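Local coordinates for MsStt7d protein (Micromonas, PDB 4IX3) that probably phosphorylates proteins with ATP and magnesium, through the kinase catalytic domain of an Stt7-like state-transition enzyme, at residues K19-L24 with V47-A52; T140-T145 with D305-A310; G163-D168 with K238-H243; I175-E178 with L184-I187; D249-G254 with R273-Y278. All coordinates share one frame; numbering follows the deposited sequence.

Contact 1: residues K19-L24 with V47-A52; sequences KDIRVL and VVLKNA
A small, mainly apolar contact between strands of the curled N-lobe sheet brings I21 and V23 of strand 21-23 onto L49 of strand 45-52. The two strands are not sheet neighbours: strand 34-41 pairs with each of them. Their short axes stay 8.8 Å apart and are turned by 73°, so side chains, not backbones, bridge the gap. One methyl of L49 does most of the work. Its CD1 lies 3.7 Å from CG2 of I21 and 4.1 Å from CB of V23, and CD2 comes within 4.2 Å of the same I21 methyl. I21 presents CG2 because that branch stands anti to its backbone N, while CG1 lies beside the N (chi1 -66°). Both methyls of L49 are therefore near the same I21 methyl, and CD1 also presses on the branch point of V23. Beta-branched residues suit the short strand, and the forked leucine tip spans the distance between strands. L103, I88 and W108 extend this apolar patch. On the next residue of the same strand, K50, the side chain leaves the other way; it forms a salt bridge with E66, and K50 binds ADP in a nucleotide-bound structure of this protein. With only carbons meeting between the side chains, the contact depends on shape and burial rather than direction, and it joins two strands that share no backbone pairing.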
# COMPACT_ATOMS: atom_id res chain seq x y z
N LYS B 19 -14.31 24.01 3.67
CA LYS B 19 -14.71 24.51 4.99
C LYS B 19 -15.86 23.70 5.62
O LYS B 19 -16.01 23.66 6.84
CB LYS B 19 -15.06 26.01 4.94
CG LYS B 19 -16.33 26.31 4.15
CD LYS B 19 -16.56 27.81 3.93
CE LYS B 19 -17.95 28.27 4.35
NZ LYS B 19 -19.07 27.49 3.73
N ASP B 20 -16.58 22.94 4.80
CA ASP B 20 -17.73 22.18 5.30
C ASP B 20 -17.38 20.72 5.64
O ASP B 20 -18.24 19.90 5.97
CB ASP B 20 -18.89 22.27 4.31
CG ASP B 20 -19.56 23.64 4.34
OD1 ASP B 20 -19.61 24.33 5.40
OD2 ASP B 20 -20.00 24.02 3.24
N ILE B 21 -16.09 20.38 5.56
CA ILE B 21 -15.66 18.99 5.77
C ILE B 21 -14.77 19.03 7.01
O ILE B 21 -13.75 19.73 7.06
CB ILE B 21 -14.92 18.40 4.55
CG1 ILE B 21 -15.93 18.30 3.37
CG2 ILE B 21 -14.37 17.01 4.87
CD1 ILE B 21 -15.30 18.15 2.01
N ARG B 22 -15.09 18.12 7.93
CA ARG B 22 -14.25 17.83 9.07
C ARG B 22 -13.77 16.39 8.91
O ARG B 22 -14.58 15.48 8.74
CB ARG B 22 -15.01 18.00 10.39
CG ARG B 22 -14.15 17.74 11.60
CD ARG B 22 -14.84 18.20 12.87
NE ARG B 22 -16.05 17.43 13.13
CZ ARG B 22 -16.05 16.25 13.75
NH1 ARG B 22 -14.89 15.70 14.11
NH2 ARG B 22 -17.20 15.63 14.00
N VAL B 23 -12.46 16.21 8.99
CA VAL B 23 -11.85 14.89 8.84
C VAL B 23 -11.53 14.36 10.23
O VAL B 23 -11.04 15.09 11.11
CB VAL B 23 -10.68 14.87 7.82
CG1 VAL B 23 -9.62 15.92 8.12
CG2 VAL B 23 -10.06 13.48 7.74
N LEU B 24 -11.86 13.09 10.47
CA LEU B 24 -11.55 12.47 11.75
C LEU B 24 -10.22 11.71 11.64
O LEU B 24 -10.04 10.92 10.72
CB LEU B 24 -12.67 11.51 12.16
CG LEU B 24 -13.95 12.10 12.73
CD1 LEU B 24 -14.61 13.11 11.81
CD2 LEU B 24 -14.93 11.00 13.09
N VAL B 47 -19.45 10.88 6.17
CA VAL B 47 -18.83 10.63 4.89
C VAL B 47 -17.54 9.83 5.08
O VAL B 47 -17.05 9.70 6.22
CB VAL B 47 -18.53 11.94 4.11
CG1 VAL B 47 -19.87 12.61 3.79
CG2 VAL B 47 -17.61 12.88 4.86
N VAL B 48 -17.01 9.35 3.97
CA VAL B 48 -15.68 8.72 3.93
C VAL B 48 -14.88 9.52 2.91
O VAL B 48 -15.42 9.96 1.90
CB VAL B 48 -15.84 7.23 3.57
CG1 VAL B 48 -14.52 6.63 3.17
CG2 VAL B 48 -16.40 6.48 4.75
N LEU B 49 -13.60 9.71 3.18
CA LEU B 49 -12.73 10.63 2.45
C LEU B 49 -11.45 9.87 2.10
O LEU B 49 -10.91 9.17 2.96
CB LEU B 49 -12.33 11.80 3.37
CG LEU B 49 -13.49 12.76 3.68
CD1 LEU B 49 -13.23 13.47 5.00
CD2 LEU B 49 -13.67 13.68 2.48
N LYS B 50 -10.97 10.02 0.89
CA LYS B 50 -9.71 9.34 0.50
C LYS B 50 -8.77 10.32 -0.14
O LYS B 50 -9.19 11.09 -1.02
CB LYS B 50 -9.99 8.22 -0.53
CG LYS B 50 -8.74 7.39 -0.87
CD LYS B 50 -9.09 6.17 -1.74
CE LYS B 50 -7.84 5.37 -2.01
NZ LYS B 50 -8.17 4.17 -2.88
N ASN B 51 -7.48 10.22 0.22
CA ASN B 51 -6.45 10.94 -0.54
C ASN B 51 -5.35 9.95 -0.96
O ASN B 51 -5.43 8.75 -0.63
CB ASN B 51 -5.89 12.14 0.24
CG ASN B 51 -4.99 11.72 1.41
OD1 ASN B 51 -4.98 10.55 1.83
ND2 ASN B 51 -4.24 12.70 1.94
N ALA B 52 -4.39 10.42 -1.75
CA ALA B 52 -3.27 9.58 -2.20
C ALA B 52 -2.24 9.47 -1.08
O ALA B 52 -2.05 10.40 -0.28
CB ALA B 52 -2.65 10.18 -3.46

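Contact 2: residues T140-T145 with D305-A310; sequences TELGVT and DANGGA
L142 reaches out from the first turn of helix 141-161 and meets A306 of helix 302-318 with one methyl. Its CG stands anti to the backbone N (chi1 180°), which throws the branched end outward, and CD2 comes to rest 3.8 Å from CB of A306. The alanine offers just that one methyl, so the leucine methyl meets a single small group. Nearby, CD2 grazes the amide of N307 at 4.4 Å from ND2, a loose edge to the contact and no polar bond. A303 and F337 also touch L142. Helix 302-318 is kinked at N307 and G308, whose N atoms make no bond to the preceding turn, and N307, G308 and G309 all have positive phi, an arrangement for which the two glycines are well suited. The other helix starts firmly: T140 sits at the N-cap and its OG1 accepts from G143 N at 3.0 Å, with an N-H...O angle of 160°. One turn on, T145 OG1 donates to E141 O at 2.7 Å from above the carbonyl plane, while T145 N reaches the same oxygen from the opposite face. That oxygen therefore has two donors, which ties the first turn together. The result is a capped helix start resting on a kinked helix, a contact near the surface of the helical C-lobe, well away from the ATP site.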
# COMPACT_ATOMS: atom_id res chain seq x y z
N THR B 140 -29.84 -17.70 8.56
CA THR B 140 -29.04 -18.92 8.47
C THR B 140 -27.94 -18.69 7.44
O THR B 140 -28.01 -17.74 6.65
CB THR B 140 -29.86 -20.17 8.04
OG1 THR B 140 -30.42 -19.95 6.73
CG2 THR B 140 -30.98 -20.45 9.02
N GLU B 141 -26.93 -19.56 7.40
CA GLU B 141 -25.91 -19.40 6.38
C GLU B 141 -26.56 -19.40 4.99
O GLU B 141 -26.24 -18.55 4.14
CB GLU B 141 -24.82 -20.46 6.44
CG GLU B 141 -23.81 -20.23 7.57
CD GLU B 141 -24.35 -20.56 8.95
OE1 GLU B 141 -24.90 -21.66 9.16
OE2 GLU B 141 -24.31 -19.67 9.82
N LEU B 142 -27.51 -20.33 4.75
CA LEU B 142 -28.15 -20.37 3.45
C LEU B 142 -28.89 -19.07 3.15
O LEU B 142 -28.79 -18.51 2.04
CB LEU B 142 -29.12 -21.55 3.36
CG LEU B 142 -29.88 -21.74 2.04
CD1 LEU B 142 -28.94 -21.84 0.86
CD2 LEU B 142 -30.70 -23.04 2.12
N GLY B 143 -29.64 -18.58 4.12
CA GLY B 143 -30.43 -17.37 3.96
C GLY B 143 -29.58 -16.15 3.64
O GLY B 143 -29.87 -15.43 2.66
N VAL B 144 -28.50 -15.95 4.40
CA VAL B 144 -27.64 -14.78 4.17
C VAL B 144 -26.89 -14.95 2.85
O VAL B 144 -26.68 -13.97 2.12
CB VAL B 144 -26.69 -14.44 5.33
CG1 VAL B 144 -27.48 -14.09 6.57
CG2 VAL B 144 -25.60 -15.48 5.56
N THR B 145 -26.48 -16.18 2.49
CA THR B 145 -25.81 -16.38 1.22
C THR B 145 -26.71 -16.06 0.04
O THR B 145 -26.31 -15.42 -0.93
CB THR B 145 -25.20 -17.81 1.11
OG1 THR B 145 -24.35 -17.99 2.26
CG2 THR B 145 -24.40 -17.99 -0.18
N ASP B 305 -24.87 -27.79 0.44
CA ASP B 305 -25.54 -29.08 0.22
C ASP B 305 -27.03 -28.90 -0.11
O ASP B 305 -27.62 -29.77 -0.75
CB ASP B 305 -25.50 -29.90 1.50
CG ASP B 305 -24.09 -30.42 1.81
OD1 ASP B 305 -23.28 -30.57 0.88
OD2 ASP B 305 -23.83 -30.72 3.00
N ALA B 306 -27.69 -27.84 0.38
CA ALA B 306 -29.15 -27.77 0.36
C ALA B 306 -29.65 -27.87 -1.08
O ALA B 306 -29.04 -27.39 -2.04
CB ALA B 306 -29.59 -26.44 0.97
N ASN B 307 -30.85 -28.45 -1.19
CA ASN B 307 -31.58 -28.44 -2.45
C ASN B 307 -30.79 -29.05 -3.60
O ASN B 307 -30.58 -28.44 -4.65
CB ASN B 307 -32.07 -27.03 -2.79
CG ASN B 307 -32.92 -26.43 -1.68
OD1 ASN B 307 -33.91 -27.03 -1.23
ND2 ASN B 307 -32.47 -25.30 -1.16
N GLY B 308 -30.33 -30.28 -3.40
CA GLY B 308 -29.61 -31.01 -4.45
C GLY B 308 -28.21 -30.47 -4.68
O GLY B 308 -27.66 -30.60 -5.77
N GLY B 309 -27.64 -29.83 -3.66
CA GLY B 309 -26.30 -29.28 -3.85
C GLY B 309 -26.28 -28.02 -4.73
O GLY B 309 -25.27 -27.76 -5.39
N ALA B 310 -27.36 -27.26 -4.76
CA ALA B 310 -27.41 -26.10 -5.63
C ALA B 310 -26.26 -25.13 -5.36
O ALA B 310 -25.67 -24.56 -6.29
CB ALA B 310 -28.77 -25.39 -5.46

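Contact 3: residues G163-D168 with K238-H243; sequences GVVHRD and KLWEAH. With MG (magnesium ion), chain E.
D168 OD2 is bonded to the magnesium ion at 2.0 Å, and the metal's other ligands are four waters and D188. CG of D168 stands anti to the backbone N (chi1 -159°), which directs the carboxylate outward to the ion; its other oxygen, OD1, forms a salt bridge with K170. H166, R167 and D168 spell the HRD motif of the kinase catalytic loop, and the preceding residues of the same segment make the contact with helix 236-243. There V165 turns toward W240, its CG2 3.9 Å from CZ3 and 4.0 Å from CH2 of the indole, coming at the ring obliquely. The indole reaches across because CG of W240 is anti to its backbone N (chi1 -177°), extending the flat group from the helix so that the far end of its six-membered ring touches. G163 O lies more loosely, 4.3 Å from CZ3. Glycine suits that place: G163 has positive phi as the C-prime residue of the Schellman motif that ends the preceding helix, a backbone shape that glycine adopts without strain. A broad indole can cover valine and glycine together, while C195 and D246 touch it from elsewhere. Strand 164-165 pairs with strand 193-194 and lies between helix 236-243 and helix 59-76, while D249 of helix 246-261 accepts from the backbone N of H166 and of R167.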
# COMPACT_ATOMS: atom_id res chain seq x y z
N GLY B 163 -19.09 -1.73 -18.51
CA GLY B 163 -17.67 -1.88 -18.81
C GLY B 163 -16.72 -1.89 -17.62
O GLY B 163 -15.52 -1.91 -17.82
N VAL B 164 -17.22 -1.86 -16.40
CA VAL B 164 -16.38 -1.81 -15.23
C VAL B 164 -16.15 -3.18 -14.63
O VAL B 164 -17.14 -3.91 -14.39
CB VAL B 164 -17.01 -0.86 -14.18
CG1 VAL B 164 -16.19 -0.84 -12.89
CG2 VAL B 164 -17.12 0.56 -14.79
N VAL B 165 -14.89 -3.52 -14.40
CA VAL B 165 -14.52 -4.70 -13.62
C VAL B 165 -13.97 -4.22 -12.29
O VAL B 165 -13.05 -3.37 -12.29
CB VAL B 165 -13.55 -5.62 -14.37
CG1 VAL B 165 -13.08 -6.80 -13.52
CG2 VAL B 165 -14.20 -6.07 -15.66
N HIS B 166 -14.52 -4.69 -11.18
CA HIS B 166 -14.22 -4.08 -9.88
C HIS B 166 -12.79 -4.47 -9.46
O HIS B 166 -12.03 -3.62 -8.96
CB HIS B 166 -15.29 -4.55 -8.87
CG HIS B 166 -15.04 -4.07 -7.49
ND1 HIS B 166 -15.76 -3.09 -6.85
CD2 HIS B 166 -14.06 -4.47 -6.63
CE1 HIS B 166 -15.23 -2.90 -5.62
NE2 HIS B 166 -14.21 -3.78 -5.49
N ARG B 167 -12.46 -5.74 -9.62
CA ARG B 167 -11.10 -6.22 -9.35
C ARG B 167 -10.81 -6.55 -7.88
O ARG B 167 -9.87 -7.30 -7.60
CB ARG B 167 -10.07 -5.21 -9.87
CG ARG B 167 -9.03 -5.81 -10.80
CD ARG B 167 -7.68 -5.15 -10.61
NE ARG B 167 -7.07 -4.79 -11.89
CZ ARG B 167 -6.09 -5.49 -12.47
NH1 ARG B 167 -5.62 -6.58 -11.89
NH2 ARG B 167 -5.59 -5.09 -13.63
N ASP B 168 -11.59 -6.01 -6.95
CA ASP B 168 -11.28 -6.23 -5.53
C ASP B 168 -12.53 -6.61 -4.74
O ASP B 168 -12.78 -6.12 -3.64
CB ASP B 168 -10.58 -4.99 -4.91
CG ASP B 168 -9.80 -5.32 -3.63
OD1 ASP B 168 -9.61 -6.51 -3.33
OD2 ASP B 168 -9.40 -4.36 -2.92
N LYS B 238 -13.44 -6.99 -28.73
CA LYS B 238 -12.88 -8.29 -29.02
C LYS B 238 -12.16 -8.89 -27.81
O LYS B 238 -12.39 -10.06 -27.47
CB LYS B 238 -11.95 -8.21 -30.23
CG LYS B 238 -11.51 -9.56 -30.78
CD LYS B 238 -10.77 -9.40 -32.09
CE LYS B 238 -9.41 -10.10 -32.04
NZ LYS B 238 -8.34 -9.30 -31.36
N LEU B 239 -11.36 -8.07 -27.11
CA LEU B 239 -10.65 -8.50 -25.90
C LEU B 239 -11.61 -8.87 -24.78
O LEU B 239 -11.35 -9.82 -24.02
CB LEU B 239 -9.63 -7.44 -25.42
CG LEU B 239 -8.49 -7.00 -26.34
CD1 LEU B 239 -9.14 -6.36 -27.54
CD2 LEU B 239 -7.59 -5.99 -25.65
N TRP B 240 -12.68 -8.09 -24.64
CA TRP B 240 -13.72 -8.43 -23.67
C TRP B 240 -14.27 -9.84 -23.83
O TRP B 240 -14.32 -10.63 -22.87
CB TRP B 240 -14.87 -7.41 -23.74
CG TRP B 240 -15.94 -7.66 -22.72
CD1 TRP B 240 -17.13 -8.36 -22.89
CD2 TRP B 240 -15.98 -7.15 -21.34
NE1 TRP B 240 -17.87 -8.34 -21.72
CE2 TRP B 240 -17.24 -7.63 -20.75
CE3 TRP B 240 -15.15 -6.30 -20.59
CZ2 TRP B 240 -17.63 -7.27 -19.45
CZ3 TRP B 240 -15.53 -6.00 -19.29
CH2 TRP B 240 -16.74 -6.47 -18.72
N GLU B 241 -14.58 -10.16 -25.08
CA GLU B 241 -15.14 -11.45 -25.42
C GLU B 241 -14.11 -12.57 -25.34
O GLU B 241 -14.41 -13.65 -24.85
CB GLU B 241 -15.79 -11.40 -26.80
CG GLU B 241 -16.88 -10.36 -26.96
CD GLU B 241 -18.14 -10.64 -26.15
OE1 GLU B 241 -18.51 -11.82 -25.95
OE2 GLU B 241 -18.79 -9.66 -25.72
N ALA B 242 -12.88 -12.31 -25.77
CA ALA B 242 -11.80 -13.30 -25.80
C ALA B 242 -11.18 -13.61 -24.44
O ALA B 242 -10.95 -14.77 -24.08
CB ALA B 242 -10.74 -12.82 -26.78
N HIS B 243 -10.95 -12.58 -23.63
CA HIS B 243 -10.23 -12.78 -22.39
C HIS B 243 -11.11 -12.65 -21.17
O HIS B 243 -10.67 -13.02 -20.06
CB HIS B 243 -9.05 -11.80 -22.30
CG HIS B 243 -8.09 -11.90 -23.45
ND1 HIS B 243 -7.45 -13.06 -23.79
CD2 HIS B 243 -7.66 -10.94 -24.37
CE1 HIS B 243 -6.65 -12.83 -24.86
NE2 HIS B 243 -6.78 -11.54 -25.22
MG MG E . -8.67 -2.49 -2.77
O HOH W 1 -8.70 -2.26 -4.83
O HOH W 2 -8.05 -0.45 -2.66
O HOH W 3 -8.65 -2.53 -0.76
O HOH W 4 -6.77 -3.11 -2.87

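Contact 4: residues I175-E178 with L184-I187; sequences IAAE and LKLI
I175 lays its terminal methyl against I187, CD1 to CG2 at 3.7 Å, the two side chains crossing at about a right angle. I175 lies in the beta hairpin of strands 174-177 and 183-186, and I187 directly follows its second strand; this is the small antiparallel pair that kinases place between the catalytic loop and the magnesium-binding DFG-type motif, here running into D188. I175 and K185 form a hydrogen-bonded pair: I175 N donates to K185 O at 2.9 Å, and K185 N to I175 O at 2.8 Å. The second bond is the straighter, 167° at the hydrogen. A176 and L184 follow as a non-hydrogen-bonded pair whose side chains share the other face, where CD2 of L184 sits 3.8 Å from CB of A176. The small alanine lets the strands come close, and the leucine, which also touches A148, covers it. K185 leaves on the I175 side with its chain extended beyond CG; its methylenes run past A177, CD standing 4.0 Å from that CB, before NZ forms salt bridges with E114 and D180. Lysine suits both demands, a greasy stem over alanine and a charge for two acids. E114 is an ADP-binding residue, and I175 occupies the position that in related kinases lies beneath the adenine, consistent with this hairpin forming part of the pocket floor. Besides the K185 amide, I175 O receives a CA-H...O contact from L184, CA to O 3.3 Å.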
# COMPACT_ATOMS: atom_id res chain seq x y z
N ILE B 175 -20.61 -3.50 2.25
CA ILE B 175 -21.28 -2.92 3.40
C ILE B 175 -22.77 -3.27 3.27
O ILE B 175 -23.34 -3.06 2.19
CB ILE B 175 -21.12 -1.37 3.47
CG1 ILE B 175 -19.64 -0.99 3.53
CG2 ILE B 175 -21.91 -0.81 4.63
CD1 ILE B 175 -19.44 0.51 3.48
N ALA B 176 -23.37 -3.67 4.39
CA ALA B 176 -24.84 -3.84 4.40
C ALA B 176 -25.41 -2.44 4.74
O ALA B 176 -25.20 -1.96 5.84
CB ALA B 176 -25.21 -4.87 5.45
N ALA B 177 -25.98 -1.77 3.74
CA ALA B 177 -26.32 -0.35 3.84
C ALA B 177 -27.64 -0.16 4.62
O ALA B 177 -28.72 -0.31 4.04
CB ALA B 177 -26.43 0.22 2.43
N GLU B 178 -27.54 0.12 5.91
CA GLU B 178 -28.69 0.28 6.81
C GLU B 178 -29.73 1.24 6.25
O GLU B 178 -30.95 0.97 6.34
CB GLU B 178 -28.15 0.84 8.14
CG GLU B 178 -27.23 2.05 7.86
CD GLU B 178 -26.24 2.55 8.92
OE1 GLU B 178 -25.75 3.70 8.71
OE2 GLU B 178 -25.86 1.86 9.90
N LEU B 184 -26.61 -4.91 0.15
CA LEU B 184 -25.14 -4.79 0.08
C LEU B 184 -24.73 -3.79 -0.97
O LEU B 184 -25.27 -3.78 -2.08
CB LEU B 184 -24.52 -6.14 -0.28
CG LEU B 184 -24.66 -7.28 0.75
CD1 LEU B 184 -23.70 -8.40 0.41
CD2 LEU B 184 -24.53 -6.79 2.19
N LYS B 185 -23.75 -2.96 -0.61
CA LYS B 185 -23.07 -2.09 -1.57
C LYS B 185 -21.57 -2.40 -1.58
O LYS B 185 -20.98 -2.66 -0.52
CB LYS B 185 -23.31 -0.61 -1.25
CG LYS B 185 -24.80 -0.17 -1.39
CD LYS B 185 -24.96 1.30 -1.08
CE LYS B 185 -26.42 1.72 -1.25
NZ LYS B 185 -26.56 3.19 -1.01
N LEU B 186 -20.98 -2.32 -2.76
CA LEU B 186 -19.51 -2.41 -2.91
C LEU B 186 -18.86 -1.09 -2.50
O LEU B 186 -19.42 -0.02 -2.77
CB LEU B 186 -19.15 -2.74 -4.35
CG LEU B 186 -19.43 -4.24 -4.68
CD1 LEU B 186 -19.65 -4.41 -6.17
CD2 LEU B 186 -18.29 -5.14 -4.25
N ILE B 187 -17.66 -1.17 -1.97
CA ILE B 187 -16.80 -0.00 -1.91
C ILE B 187 -15.53 -0.31 -2.70
O ILE B 187 -15.28 -1.45 -3.11
CB ILE B 187 -16.41 0.39 -0.48
CG1 ILE B 187 -15.69 -0.76 0.24
CG2 ILE B 187 -17.66 0.82 0.30
CD1 ILE B 187 -14.84 -0.27 1.42

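Contact 5: residues D249-G254 with R273-Y278; sequences DSWSAG and RFLADY
W251 runs from CB in the trans setting, CG anti to the backbone N (chi1 175°), which carries the far end of its indole to helix 268-280. CB and the five-membered ring make no approach to that helix; the six-membered ring does the touching. On that ring CZ2 lies 4.2 Å from CD2 of L275. Farther out, CH2 meets CE2 of Y278 at 3.9 Å, and CZ3 stands 4.2 Å from the same atom. The tryptophan carbon reaches the tyrosine at its edge, close to the plane of that ring, whereas both partners come obliquely to the indole. L275 and Y278 lie three residues apart, so they project from adjoining turns on the same side of the helix, and both meet the outer end of the indole, one with a methyl and the other with a ring edge. A long flat indole suits the reach to the next helix, and tyrosine also carries a polar tip: OH of Y278 is hydrogen-bonded to M319 O and Q316 OE1. M319 touches W251 and L275 as well. D249 to G254, sequence DSWSAG, match the DxWSxG motif of helix F in protein kinases, and the contact is one of those joining that central helix to what is, by its order in the fold, helix G of the C-lobe.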
# COMPACT_ATOMS: atom_id res chain seq x y z
N ASP B 249 -13.95 -11.04 -11.55
CA ASP B 249 -14.94 -10.75 -10.51
C ASP B 249 -15.82 -11.98 -10.19
O ASP B 249 -16.20 -12.17 -9.05
CB ASP B 249 -15.87 -9.60 -10.91
CG ASP B 249 -15.22 -8.22 -10.83
OD1 ASP B 249 -14.18 -8.04 -10.14
OD2 ASP B 249 -15.84 -7.28 -11.39
N SER B 250 -16.06 -12.83 -11.19
CA SER B 250 -16.84 -14.06 -10.91
C SER B 250 -16.13 -14.96 -9.89
O SER B 250 -16.73 -15.41 -8.91
CB SER B 250 -17.02 -14.85 -12.19
OG SER B 250 -17.80 -14.12 -13.13
N TRP B 251 -14.80 -15.12 -10.05
CA TRP B 251 -14.03 -15.96 -9.10
C TRP B 251 -14.07 -15.35 -7.72
O TRP B 251 -14.35 -16.02 -6.72
CB TRP B 251 -12.60 -16.04 -9.59
CG TRP B 251 -11.73 -16.78 -8.61
CD1 TRP B 251 -11.08 -16.26 -7.49
CD2 TRP B 251 -11.34 -18.18 -8.67
NE1 TRP B 251 -10.42 -17.24 -6.80
CE2 TRP B 251 -10.53 -18.43 -7.48
CE3 TRP B 251 -11.65 -19.25 -9.52
CZ2 TRP B 251 -9.99 -19.69 -7.21
CZ3 TRP B 251 -11.14 -20.52 -9.23
CH2 TRP B 251 -10.35 -20.73 -8.07
N SER B 252 -13.86 -14.01 -7.61
CA SER B 252 -13.93 -13.39 -6.30
C SER B 252 -15.32 -13.51 -5.66
O SER B 252 -15.40 -13.72 -4.46
CB SER B 252 -13.60 -11.90 -6.42
OG SER B 252 -12.33 -11.68 -7.00
N ALA B 253 -16.37 -13.41 -6.48
CA ALA B 253 -17.73 -13.56 -5.95
C ALA B 253 -17.94 -15.02 -5.45
O ALA B 253 -18.61 -15.21 -4.45
CB ALA B 253 -18.77 -13.23 -7.00
N GLY B 254 -17.34 -16.01 -6.13
CA GLY B 254 -17.38 -17.39 -5.59
C GLY B 254 -16.69 -17.55 -4.25
O GLY B 254 -17.23 -18.17 -3.35
N ARG B 273 -7.23 -22.86 3.12
CA ARG B 273 -7.16 -24.33 3.15
C ARG B 273 -8.11 -24.89 2.10
O ARG B 273 -7.77 -25.81 1.33
CB ARG B 273 -7.57 -24.89 4.51
CG ARG B 273 -7.56 -26.42 4.52
CD ARG B 273 -7.28 -26.95 5.90
NE ARG B 273 -8.46 -26.92 6.75
CZ ARG B 273 -9.23 -27.97 7.03
NH1 ARG B 273 -9.05 -29.14 6.42
NH2 ARG B 273 -10.20 -27.82 7.91
N PHE B 274 -9.35 -24.40 2.07
CA PHE B 274 -10.31 -24.87 1.08
C PHE B 274 -9.79 -24.69 -0.33
O PHE B 274 -9.84 -25.62 -1.14
CB PHE B 274 -11.67 -24.19 1.22
CG PHE B 274 -12.63 -24.56 0.11
CD1 PHE B 274 -12.61 -23.87 -1.10
CD2 PHE B 274 -13.41 -25.70 0.20
CE1 PHE B 274 -13.45 -24.20 -2.14
CE2 PHE B 274 -14.25 -26.04 -0.85
CZ PHE B 274 -14.21 -25.36 -2.04
N LEU B 275 -9.28 -23.50 -0.66
CA LEU B 275 -8.88 -23.24 -2.05
C LEU B 275 -7.68 -24.09 -2.46
O LEU B 275 -7.57 -24.46 -3.63
CB LEU B 275 -8.60 -21.75 -2.29
CG LEU B 275 -9.88 -20.91 -2.29
CD1 LEU B 275 -9.49 -19.44 -2.36
CD2 LEU B 275 -10.82 -21.27 -3.43
N ALA B 276 -6.77 -24.40 -1.53
CA ALA B 276 -5.63 -25.26 -1.83
C ALA B 276 -6.14 -26.65 -2.18
O ALA B 276 -5.64 -27.29 -3.11
CB ALA B 276 -4.73 -25.30 -0.63
N ASP B 277 -7.11 -27.14 -1.41
CA ASP B 277 -7.66 -28.48 -1.67
C ASP B 277 -8.43 -28.47 -2.99
O ASP B 277 -8.36 -29.43 -3.75
CB ASP B 277 -8.59 -28.91 -0.53
CG ASP B 277 -7.84 -29.55 0.63
OD1 ASP B 277 -6.71 -30.07 0.43
OD2 ASP B 277 -8.37 -29.53 1.76
N TYR B 278 -9.14 -27.37 -3.26
CA TYR B 278 -9.91 -27.21 -4.49
C TYR B 278 -9.02 -27.26 -5.73
O TYR B 278 -9.24 -28.03 -6.69
CB TYR B 278 -10.71 -25.89 -4.41
CG TYR B 278 -11.59 -25.61 -5.62
CD1 TYR B 278 -12.62 -26.48 -6.00
CD2 TYR B 278 -11.46 -24.41 -6.31
CE1 TYR B 278 -13.44 -26.16 -7.08
CE2 TYR B 278 -12.26 -24.09 -7.39
CZ TYR B 278 -13.27 -24.96 -7.74
OH TYR B 278 -14.10 -24.68 -8.82

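From the N terminus, contact 1 closes first, a loop of 22 residues rich in strand, and stands apart in the N-lobe. Everything later belongs to the C-lobe side. Contact 2 closes the longest loop, 140-145 to 305-310, and encloses the other three. Inside it contact 3 opens at the end of helix 141-161 and closes at helix 236-243, with the hairpin of contact 4 nested within. Contact 5 then follows contact 3 in series, joining helix 246-261 to helix 268-280. Contacts 3 and 4 touch where H166 meets L186 and I187, and contacts 3 and 5 meet through D249. Centres of contacts 1 and 2 lie about 41 Å apart.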